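Local coordinates for protein phosphatidylinositol-specific phospholipase C1 (Streptomyces antibioticus, PDB 3H4X) that belongs to the calcium-dependent phosphoinositide phospholipase C family and folds as a beta/alpha barrel, at residues Leu63-Trp72 with Arg140-Leu148. Numbering follows the deposited sequence.
With EOH (ethanol), chain H.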
loop_
_atom_site.group_PDB
_atom_site.type_symbol
_atom_site.label_atom_id
_atom_site.label_comp_id
_atom_site.label_asym_id
_atom_site.label_seq_id
_atom_site.Cartn_x
_atom_site.Cartn_y
_atom_site.Cartn_z
ATOM N N LEU A 63 -2.423 -10.324 -3.802
ATOM C CA LEU A 63 -3.725 -10.756 -4.309
ATOM C C LEU A 63 -3.610 -11.349 -5.698
ATOM O O LEU A 63 -2.776 -10.935 -6.503
ATOM C CB LEU A 63 -4.708 -9.589 -4.384
ATOM C CG LEU A 63 -5.118 -8.920 -3.080
ATOM C CD1 LEU A 63 -6.234 -7.922 -3.355
ATOM C CD2 LEU A 63 -5.541 -9.942 -2.032
ATOM N N TRP A 64 -4.494 -12.296 -5.983
ATOM C CA TRP A 64 -4.564 -12.932 -7.292
ATOM C C TRP A 64 -5.970 -12.781 -7.859
ATOM O O TRP A 64 -6.948 -13.145 -7.201
ATOM C CB TRP A 64 -4.212 -14.414 -7.187
ATOM C CG TRP A 64 -2.860 -14.674 -6.613
ATOM C CD1 TRP A 64 -2.482 -14.550 -5.305
ATOM C CD2 TRP A 64 -1.703 -15.121 -7.324
ATOM N NE1 TRP A 64 -1.156 -14.884 -5.164
ATOM C CE2 TRP A 64 -0.656 -15.241 -6.388
ATOM C CE3 TRP A 64 -1.449 -15.431 -8.664
ATOM C CZ2 TRP A 64 0.622 -15.659 -6.750
ATOM C CZ3 TRP A 64 -0.180 -15.848 -9.017
ATOM C CH2 TRP A 64 0.840 -15.956 -8.065
ATOM N N SER A 65 -6.065 -12.251 -9.076
ATOM C CA SER A 65 -7.357 -12.005 -9.714
ATOM C C SER A 65 -7.681 -12.997 -10.822
ATOM O O SER A 65 -8.827 -13.076 -11.259
ATOM C CB SER A 65 -7.405 -10.608 -10.340
ATOM O OG SER A 65 -6.935 -9.598 -9.475
ATOM N N ASN A 66 -6.668 -13.711 -11.305
ATOM C CA ASN A 66 -6.837 -14.560 -12.483
ATOM C C ASN A 66 -6.808 -16.055 -12.183
ATOM O O ASN A 66 -6.696 -16.883 -13.092
ATOM C CB ASN A 66 -5.826 -14.181 -13.566
ATOM C CG ASN A 66 -6.202 -12.899 -14.274
ATOM O OD1 ASN A 66 -7.133 -12.874 -15.080
ATOM N ND2 ASN A 66 -5.493 -11.816 -13.965
ATOM N N ALA A 67 -6.907 -16.401 -10.907
ATOM C CA ALA A 67 -7.144 -17.788 -10.540
ATOM C C ALA A 67 -8.571 -18.147 -10.944
ATOM O O ALA A 67 -9.379 -17.268 -11.257
ATOM C CB ALA A 67 -6.933 -17.995 -9.054
ATOM N N LEU A 68 -8.875 -19.439 -10.954
ATOM C CA LEU A 68 -10.191 -19.893 -11.382
ATOM C C LEU A 68 -11.237 -19.652 -10.300
ATOM O O LEU A 68 -10.918 -19.593 -9.112
ATOM C CB LEU A 68 -10.149 -21.376 -11.771
ATOM C CG LEU A 68 -9.180 -21.745 -12.896
ATOM C CD1 LEU A 68 -9.294 -23.221 -13.232
ATOM C CD2 LEU A 68 -9.445 -20.898 -14.126
ATOM N N GLY A 69 -12.489 -19.506 -10.718
ATOM C CA GLY A 69 -13.591 -19.350 -9.781
ATOM C C GLY A 69 -13.664 -17.969 -9.166
ATOM O O GLY A 69 -12.918 -17.064 -9.544
ATOM N N ARG A 70 -14.567 -17.810 -8.206
ATOM C CA ARG A 70 -14.794 -16.525 -7.566
ATOM C C ARG A 70 -13.718 -16.198 -6.530
ATOM O O ARG A 70 -12.964 -17.073 -6.098
ATOM C CB ARG A 70 -16.184 -16.490 -6.922
ATOM C CG ARG A 70 -17.322 -16.726 -7.904
ATOM C CD ARG A 70 -18.685 -16.528 -7.251
ATOM N NE ARG A 70 -18.911 -15.148 -6.827
ATOM C CZ ARG A 70 -19.318 -14.172 -7.634
ATOM N NH1 ARG A 70 -19.540 -14.416 -8.918
ATOM N NH2 ARG A 70 -19.498 -12.947 -7.156
ATOM N N SER A 71 -13.659 -14.919 -6.169
ATOM C CA SER A 71 -12.807 -14.397 -5.096
ATOM C C SER A 71 -11.442 -13.919 -5.573
ATOM O O SER A 71 -10.890 -14.436 -6.549
ATOM C CB SER A 71 -12.650 -15.408 -3.951
ATOM O OG SER A 71 -11.592 -16.323 -4.190
ATOM N N TRP A 72 -10.922 -12.900 -4.892
ATOM C CA TRP A 72 -9.518 -12.527 -4.992
ATOM C C TRP A 72 -8.762 -13.352 -3.967
ATOM O O TRP A 72 -9.049 -13.283 -2.767
ATOM C CB TRP A 72 -9.310 -11.054 -4.651
ATOM C CG TRP A 72 -9.442 -10.099 -5.791
ATOM C CD1 TRP A 72 -8.496 -9.787 -6.723
ATOM C CD2 TRP A 72 -10.584 -9.292 -6.092
ATOM N NE1 TRP A 72 -8.987 -8.843 -7.593
ATOM C CE2 TRP A 72 -10.269 -8.526 -7.230
ATOM C CE3 TRP A 72 -11.851 -9.152 -5.515
ATOM C CZ2 TRP A 72 -11.174 -7.628 -7.801
ATOM C CZ3 TRP A 72 -12.742 -8.268 -6.079
ATOM C CH2 TRP A 72 -12.401 -7.516 -7.213
ATOM N N ARG A 140 -13.352 -9.168 -11.916
ATOM C CA ARG A 140 -12.396 -8.719 -10.906
ATOM C C ARG A 140 -11.465 -7.658 -11.474
ATOM O O ARG A 140 -10.242 -7.803 -11.468
ATOM C CB ARG A 140 -11.615 -9.899 -10.329
ATOM C CG ARG A 140 -12.480 -10.831 -9.496
ATOM C CD ARG A 140 -11.657 -11.844 -8.733
ATOM N NE ARG A 140 -11.094 -12.897 -9.582
ATOM C CZ ARG A 140 -11.747 -13.995 -9.946
ATOM N NH1 ARG A 140 -11.150 -14.913 -10.700
ATOM N NH2 ARG A 140 -13.005 -14.171 -9.564
ATOM N N GLY A 141 -12.067 -6.585 -11.971
ATOM C CA GLY A 141 -11.318 -5.433 -12.447
ATOM C C GLY A 141 -11.344 -4.305 -11.430
ATOM O O GLY A 141 -11.846 -4.465 -10.319
ATOM N N PRO A 142 -10.800 -3.143 -11.808
ATOM C CA PRO A 142 -10.747 -1.989 -10.910
ATOM C C PRO A 142 -12.100 -1.621 -10.291
ATOM O O PRO A 142 -12.167 -1.320 -9.098
ATOM C CB PRO A 142 -10.239 -0.873 -11.825
ATOM C CG PRO A 142 -9.369 -1.598 -12.814
ATOM C CD PRO A 142 -10.073 -2.903 -13.069
ATOM N N ALA A 143 -13.169 -1.653 -11.082
ATOM C CA ALA A 143 -14.485 -1.267 -10.583
ATOM C C ALA A 143 -14.994 -2.232 -9.512
ATOM O O ALA A 143 -15.589 -1.815 -8.518
ATOM C CB ALA A 143 -15.482 -1.159 -11.730
ATOM N N GLU A 144 -14.776 -3.525 -9.722
ATOM C CA GLU A 144 -15.221 -4.523 -8.756
ATOM C C GLU A 144 -14.364 -4.493 -7.489
ATOM O O GLU A 144 -14.859 -4.725 -6.390
ATOM C CB GLU A 144 -15.238 -5.917 -9.389
ATOM C CG GLU A 144 -16.282 -6.090 -10.497
ATOM C CD GLU A 144 -15.800 -5.630 -11.864
ATOM O OE1 GLU A 144 -14.598 -5.340 -12.026
ATOM O OE2 GLU A 144 -16.634 -5.568 -12.793
ATOM N N PHE A 145 -13.081 -4.196 -7.659
ATOM C CA PHE A 145 -12.163 -3.997 -6.547
ATOM C C PHE A 145 -12.661 -2.849 -5.661
ATOM O O PHE A 145 -12.816 -3.011 -4.448
ATOM C CB PHE A 145 -10.779 -3.709 -7.132
ATOM C CG PHE A 145 -9.711 -3.432 -6.119
ATOM C CD1 PHE A 145 -8.994 -4.469 -5.535
ATOM C CD2 PHE A 145 -9.385 -2.131 -5.786
ATOM C CE1 PHE A 145 -7.987 -4.205 -4.623
ATOM C CE2 PHE A 145 -8.381 -1.863 -4.878
ATOM C CZ PHE A 145 -7.687 -2.899 -4.293
ATOM N N ASP A 146 -12.941 -1.699 -6.272
ATOM C CA ASP A 146 -13.473 -0.556 -5.533
ATOM C C ASP A 146 -14.779 -0.919 -4.819
ATOM O O ASP A 146 -14.991 -0.560 -3.659
ATOM C CB ASP A 146 -13.764 0.619 -6.470
ATOM C CG ASP A 146 -12.520 1.355 -6.926
ATOM O OD1 ASP A 146 -11.435 1.198 -6.324
ATOM O OD2 ASP A 146 -12.658 2.127 -7.896
ATOM N N ALA A 147 -15.670 -1.603 -5.531
ATOM C CA ALA A 147 -16.985 -1.925 -4.986
ATOM C C ALA A 147 -16.885 -2.787 -3.733
ATOM O O ALA A 147 -17.631 -2.590 -2.773
ATOM C CB ALA A 147 -17.853 -2.603 -6.038
ATOM N N LEU A 148 -15.964 -3.743 -3.746
ATOM C CA LEU A 148 -15.761 -4.624 -2.603
ATOM C C LEU A 148 -15.236 -3.844 -1.405
ATOM O O LEU A 148 -15.704 -4.024 -0.282
ATOM C CB LEU A 148 -14.796 -5.752 -2.965
ATOM C CG LEU A 148 -14.404 -6.678 -1.812
ATOM C CD1 LEU A 148 -15.616 -7.360 -1.186
ATOM C CD2 LEU A 148 -13.403 -7.707 -2.301
HETATM C C1 EOH H . -10.788 -16.025 -13.980
HETATM C C2 EOH H . -11.976 -15.449 -14.741
HETATM O O EOH H . -11.122 -17.222 -13.315
#
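In this beta/alpha barrel, the loop between antiparallel strands 58-64 and 73-74 curls around R140, which stands just ahead of helix 142-153 and fills the loop with its side chain. R140 grips S65 O side-on: its NE donates at 2.8 Å with an N-H...O angle of 149°, and its NH1 at 3.0 Å. Both come from one face of the carbonyl plane, yet S65 O itself lies close to the guanidinium plane. N135 ND2 also donates to this oxygen. Across the loop, G69 O takes two weak bonds, the shorter from R140 NH2 at 2.9 Å, while S71 O sits over one guanidinium face. Loop carbonyls thus line the guanidinium edge and one face, and R140 NH2 also bonds a glycerol. A bend at chi3 (-73°) turns the group into the loop after the aliphatic stem has crossed W72, whose indole plane stands 75° from the guanidinium. R140 CG lies 3.9 Å from the centroid of the W72 six-membered ring, a CH-pi contact over its face. Beyond the stem, W72 CH2 abuts the first helical turn, and L148 CD2 touches W72 CE3 at 3.9 Å. At the pyrrole end, W72 NE1 bonds weakly to S65 OG, a hydroxyl also bonded to G133 O.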